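Local coordinates for Poly(A) RNA polymerase protein 2 (Saccharomyces cerevisiae, PDB 3NYB), which adds poly(A) tails to RNA as the catalytic subunit of the TRAMP RNA surveillance complex, where it pairs with the zinc-knuckle protein Air2p, at residues A[10-21]-A[308-317]. The protein carries 1 engineered substitution. Sequence-based numbering, arbitrary orientation.
Sequences DHSKQKEISDWL and FKDRLGKSIL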
loop_
_atom_site.group_PDB
_atom_site.type_symbol
_atom_site.label_atom_id
_atom_site.label_comp_id
_atom_site.label_asym_id
_atom_site.label_seq_id
_atom_site.Cartn_x
_atom_site.Cartn_y
_atom_site.Cartn_z
ATOM N N ASP A 10 -2.036 18.632 -17.726
ATOM C CA ASP A 10 -2.073 19.697 -16.738
ATOM C C ASP A 10 -3.497 19.945 -16.259
ATOM O O ASP A 10 -4.400 20.126 -17.075
ATOM C CB ASP A 10 -1.494 20.975 -17.336
ATOM C CG ASP A 10 -1.779 22.183 -16.494
ATOM O OD1 ASP A 10 -2.768 22.892 -16.780
ATOM O OD2 ASP A 10 -1.019 22.416 -15.537
ATOM N N HIS A 11 -3.699 19.940 -14.941
ATOM C CA HIS A 11 -5.008 20.255 -14.365
ATOM C C HIS A 11 -4.957 21.490 -13.482
ATOM O O HIS A 11 -5.712 21.591 -12.516
ATOM C CB HIS A 11 -5.511 19.098 -13.515
ATOM C CG HIS A 11 -5.354 17.763 -14.165
ATOM N ND1 HIS A 11 -6.143 17.355 -15.223
ATOM C CD2 HIS A 11 -4.514 16.737 -13.904
ATOM C CE1 HIS A 11 -5.792 16.137 -15.582
ATOM N NE2 HIS A 11 -4.807 15.736 -14.798
ATOM N N SER A 12 -4.063 22.418 -13.809
ATOM C CA SER A 12 -3.798 23.555 -12.936
ATOM C C SER A 12 -5.007 24.463 -12.830
ATOM O O SER A 12 -5.131 25.207 -11.868
ATOM C CB SER A 12 -2.564 24.345 -13.398
ATOM O OG SER A 12 -2.746 24.885 -14.694
ATOM N N LYS A 13 -5.902 24.388 -13.810
ATOM C CA LYS A 13 -7.072 25.270 -13.852
ATOM C C LYS A 13 -8.281 24.721 -13.079
ATOM O O LYS A 13 -9.365 25.302 -13.112
ATOM C CB LYS A 13 -7.473 25.576 -15.301
ATOM C CG LYS A 13 -6.379 26.221 -16.146
ATOM C CD LYS A 13 -6.130 27.674 -15.756
ATOM C CE LYS A 13 -5.015 28.298 -16.602
ATOM N NZ LYS A 13 -3.649 27.760 -16.287
ATOM N N GLN A 14 -8.087 23.610 -12.378
ATOM C CA GLN A 14 -9.178 22.947 -11.677
ATOM C C GLN A 14 -9.617 23.768 -10.468
ATOM O O GLN A 14 -8.782 24.332 -9.763
ATOM C CB GLN A 14 -8.731 21.555 -11.226
ATOM C CG GLN A 14 -9.857 20.556 -11.097
ATOM C CD GLN A 14 -10.329 20.050 -12.442
ATOM O OE1 GLN A 14 -11.449 19.566 -12.575
ATOM N NE2 GLN A 14 -9.472 20.160 -13.449
ATOM N N LYS A 15 -10.926 23.824 -10.231
ATOM C CA LYS A 15 -11.481 24.616 -9.136
ATOM C C LYS A 15 -11.203 23.971 -7.789
ATOM O O LYS A 15 -10.754 24.630 -6.848
ATOM C CB LYS A 15 -12.988 24.791 -9.318
ATOM C CG LYS A 15 -13.394 25.271 -10.703
ATOM C CD LYS A 15 -14.910 25.354 -10.840
ATOM C CE LYS A 15 -15.324 25.712 -12.260
ATOM N NZ LYS A 15 -16.806 25.680 -12.416
ATOM N N GLU A 16 -11.483 22.676 -7.696
ATOM C CA GLU A 16 -11.203 21.925 -6.479
ATOM C C GLU A 16 -9.829 21.271 -6.571
ATOM O O GLU A 16 -9.578 20.439 -7.444
ATOM C CB GLU A 16 -12.286 20.870 -6.229
ATOM C CG GLU A 16 -13.654 21.436 -5.858
ATOM C CD GLU A 16 -13.686 22.025 -4.458
ATOM O OE1 GLU A 16 -12.600 22.319 -3.914
ATOM O OE2 GLU A 16 -14.797 22.193 -3.900
ATOM N N ILE A 17 -8.932 21.657 -5.674
ATOM C CA ILE A 17 -7.587 21.106 -5.683
ATOM C C ILE A 17 -7.635 19.591 -5.489
ATOM O O ILE A 17 -6.794 18.863 -6.005
ATOM C CB ILE A 17 -6.720 21.747 -4.589
ATOM C CG1 ILE A 17 -5.240 21.667 -4.954
ATOM C CG2 ILE A 17 -6.986 21.102 -3.245
ATOM C CD1 ILE A 17 -4.768 22.834 -5.783
ATOM N N SER A 18 -8.638 19.125 -4.755
ATOM C CA SER A 18 -8.811 17.707 -4.466
ATOM C C SER A 18 -9.234 16.926 -5.699
ATOM O O SER A 18 -9.373 15.706 -5.648
ATOM C CB SER A 18 -9.859 17.529 -3.375
ATOM O OG SER A 18 -11.027 18.277 -3.686
ATOM N N ASP A 19 -9.459 17.642 -6.797
ATOM C CA ASP A 19 -9.769 17.029 -8.090
ATOM C C ASP A 19 -8.508 16.979 -8.945
ATOM O O ASP A 19 -8.170 15.941 -9.501
ATOM C CB ASP A 19 -10.861 17.814 -8.811
ATOM C CG ASP A 19 -12.206 17.721 -8.113
ATOM O OD1 ASP A 19 -12.259 17.194 -6.976
ATOM O OD2 ASP A 19 -13.210 18.179 -8.706
ATOM N N TRP A 20 -7.855 18.129 -9.075
ATOM C CA TRP A 20 -6.446 18.221 -9.421
ATOM C C TRP A 20 -5.779 16.927 -8.965
ATOM O O TRP A 20 -5.258 16.142 -9.773
ATOM C CB TRP A 20 -5.844 19.375 -8.614
ATOM C CG TRP A 20 -4.736 20.202 -9.231
ATOM C CD1 TRP A 20 -4.583 21.567 -9.137
ATOM C CD2 TRP A 20 -3.613 19.727 -9.989
ATOM N NE1 TRP A 20 -3.449 21.965 -9.801
ATOM C CE2 TRP A 20 -2.848 20.874 -10.322
ATOM C CE3 TRP A 20 -3.206 18.473 -10.411
ATOM C CZ2 TRP A 20 -1.677 20.759 -11.079
ATOM C CZ3 TRP A 20 -2.041 18.378 -11.165
ATOM C CH2 TRP A 20 -1.295 19.515 -11.491
ATOM N N LEU A 21 -5.803 16.699 -7.655
ATOM C CA LEU A 21 -5.095 15.559 -7.082
ATOM C C LEU A 21 -5.589 14.222 -7.631
ATOM O O LEU A 21 -4.799 13.386 -8.067
ATOM C CB LEU A 21 -5.197 15.562 -5.558
ATOM C CG LEU A 21 -4.333 14.467 -4.931
ATOM C CD1 LEU A 21 -2.901 14.609 -5.405
ATOM C CD2 LEU A 21 -4.398 14.514 -3.426
ATOM N N PHE A 308 -3.159 31.369 -11.071
ATOM C CA PHE A 308 -3.272 30.281 -12.034
ATOM C C PHE A 308 -2.004 30.157 -12.871
ATOM O O PHE A 308 -1.651 29.065 -13.321
ATOM C CB PHE A 308 -4.499 30.469 -12.926
ATOM C CG PHE A 308 -5.798 30.128 -12.248
ATOM C CD1 PHE A 308 -6.420 31.039 -11.407
ATOM C CD2 PHE A 308 -6.396 28.892 -12.448
ATOM C CE1 PHE A 308 -7.613 30.726 -10.782
ATOM C CE2 PHE A 308 -7.591 28.573 -11.828
ATOM C CZ PHE A 308 -8.199 29.491 -10.992
ATOM N N LYS A 309 -1.314 31.278 -13.063
ATOM C CA LYS A 309 -0.048 31.289 -13.793
ATOM C C LYS A 309 1.052 30.526 -13.055
ATOM O O LYS A 309 1.959 29.973 -13.676
ATOM C CB LYS A 309 0.411 32.725 -14.068
ATOM C CG LYS A 309 -0.268 33.392 -15.255
ATOM C CD LYS A 309 0.399 34.719 -15.588
ATOM C CE LYS A 309 -0.098 35.286 -16.912
ATOM N NZ LYS A 309 0.301 34.443 -18.076
ATOM N N ASP A 310 0.975 30.509 -11.729
ATOM C CA ASP A 310 1.973 29.825 -10.912
ATOM C C ASP A 310 1.635 28.351 -10.768
ATOM O O ASP A 310 2.454 27.559 -10.307
ATOM C CB ASP A 310 2.057 30.460 -9.524
ATOM C CG ASP A 310 2.639 31.857 -9.556
ATOM O OD1 ASP A 310 3.863 31.984 -9.781
ATOM O OD2 ASP A 310 1.877 32.825 -9.340
ATOM N N ARG A 311 0.417 27.991 -11.152
ATOM C CA ARG A 311 -0.033 26.615 -11.035
ATOM C C ARG A 311 0.321 25.831 -12.295
ATOM O O ARG A 311 0.600 24.632 -12.232
ATOM C CB ARG A 311 -1.540 26.570 -10.787
ATOM C CG ARG A 311 -2.022 27.528 -9.722
ATOM C CD ARG A 311 -3.527 27.654 -9.763
ATOM N NE ARG A 311 -4.187 26.682 -8.901
ATOM C CZ ARG A 311 -5.477 26.373 -8.971
ATOM N NH1 ARG A 311 -6.248 26.945 -9.881
ATOM N NH2 ARG A 311 -5.994 25.484 -8.139
ATOM N N LEU A 312 0.309 26.523 -13.430
ATOM C CA LEU A 312 0.620 25.916 -14.719
ATOM C C LEU A 312 1.765 24.915 -14.618
ATOM O O LEU A 312 2.846 25.228 -14.111
ATOM C CB LEU A 312 0.955 26.991 -15.757
ATOM C CG LEU A 312 0.956 26.480 -17.200
ATOM C CD1 LEU A 312 -0.399 25.859 -17.523
ATOM C CD2 LEU A 312 1.313 27.575 -18.207
ATOM N N GLY A 313 1.508 23.703 -15.096
ATOM C CA GLY A 313 2.502 22.645 -15.132
ATOM C C GLY A 313 3.024 22.175 -13.786
ATOM O O GLY A 313 4.135 21.655 -13.705
ATOM N N LYS A 314 2.236 22.349 -12.728
ATOM C CA LYS A 314 2.689 21.954 -11.402
ATOM C C LYS A 314 2.194 20.571 -11.028
ATOM O O LYS A 314 1.279 20.046 -11.646
ATOM C CB LYS A 314 2.297 22.977 -10.333
ATOM C CG LYS A 314 3.122 24.243 -10.387
ATOM C CD LYS A 314 4.563 23.936 -10.762
ATOM C CE LYS A 314 5.337 25.217 -11.042
ATOM N NZ LYS A 314 5.277 26.126 -9.868
ATOM N N SER A 315 2.826 19.987 -10.016
ATOM C CA SER A 315 2.521 18.635 -9.596
ATOM C C SER A 315 2.320 18.573 -8.099
ATOM O O SER A 315 3.171 19.021 -7.333
ATOM C CB SER A 315 3.655 17.696 -9.979
ATOM O OG SER A 315 3.436 16.428 -9.403
ATOM N N ILE A 316 1.190 18.010 -7.687
ATOM C CA ILE A 316 0.889 17.837 -6.271
ATOM C C ILE A 316 1.644 16.631 -5.711
ATOM O O ILE A 316 2.337 16.746 -4.695
ATOM C CB ILE A 316 -0.611 17.616 -6.037
ATOM C CG1 ILE A 316 -1.418 18.847 -6.419
ATOM C CG2 ILE A 316 -0.873 17.273 -4.591
ATOM C CD1 ILE A 316 -2.914 18.605 -6.377
ATOM N N LEU A 317 1.497 15.487 -6.386
ATOM C CA LEU A 317 2.135 14.236 -5.980
ATOM C C LEU A 317 3.659 14.308 -6.043
ATOM O O LEU A 317 4.346 13.736 -5.199
ATOM C CB LEU A 317 1.664 13.070 -6.851
ATOM C CG LEU A 317 0.248 12.547 -6.769
ATOM C CD1 LEU A 317 0.020 11.492 -7.852
ATOM C CD2 LEU A 317 0.015 11.957 -5.401
#
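Ile316 presses its CD1 methyl against one face of the Trp20 indole, 3.7 Å from Trp20 CG and off-centre toward the rim, while the backbone of His11 and Ser12 covers the opposite face. The indole is thus sandwiched between backbone of its own segment and a side chain of the other. CG1 of Ile316, anti to the carbonyl carbon (chi1 -65°), carries CD1 to the indole and toward Ile17, whereas the CG2 branch meets CD1 of Leu21. Leu21 CD1 also reaches CD2 of Leu317, at 3.9 Å. Leu303 of helix 282-304 touches both Ile17 and Ile316 and extends this apolar cluster.

Arg311 dominates the other half of the contact. Its CB packs on Ser12 CB at 3.6 Å, and a bend at chi3 (90°) lays the guanidinium against the backbone of the His11-Gln14 turn. The Ser12 carbonyl lies over one face of that group, while Arg311 NH2 gives a weak hydrogen bond to Gln14 O (3.4 Å) and Ile17 CD1 sits at the guanidinium edge.

At the type II turn 311-314, Asp10 joins the two loops. Asp10 OD2 accepts a hydrogen bond from Gly313 N (2.9 Å) from above the carboxylate plane, and OD1 takes the Ser12 hydroxyl through its syn lone pair.

The joint fastens the N-terminal approach to helix 17-31 onto the C-terminal tail. Its hydrophobic side rests on Ile316; across its polar side a carboxylate meets a backbone N-H and a guanidinium, weakly, a carbonyl, so this half depends on the backbone geometry of the turns, whose dipoles probably offset the charges only in part.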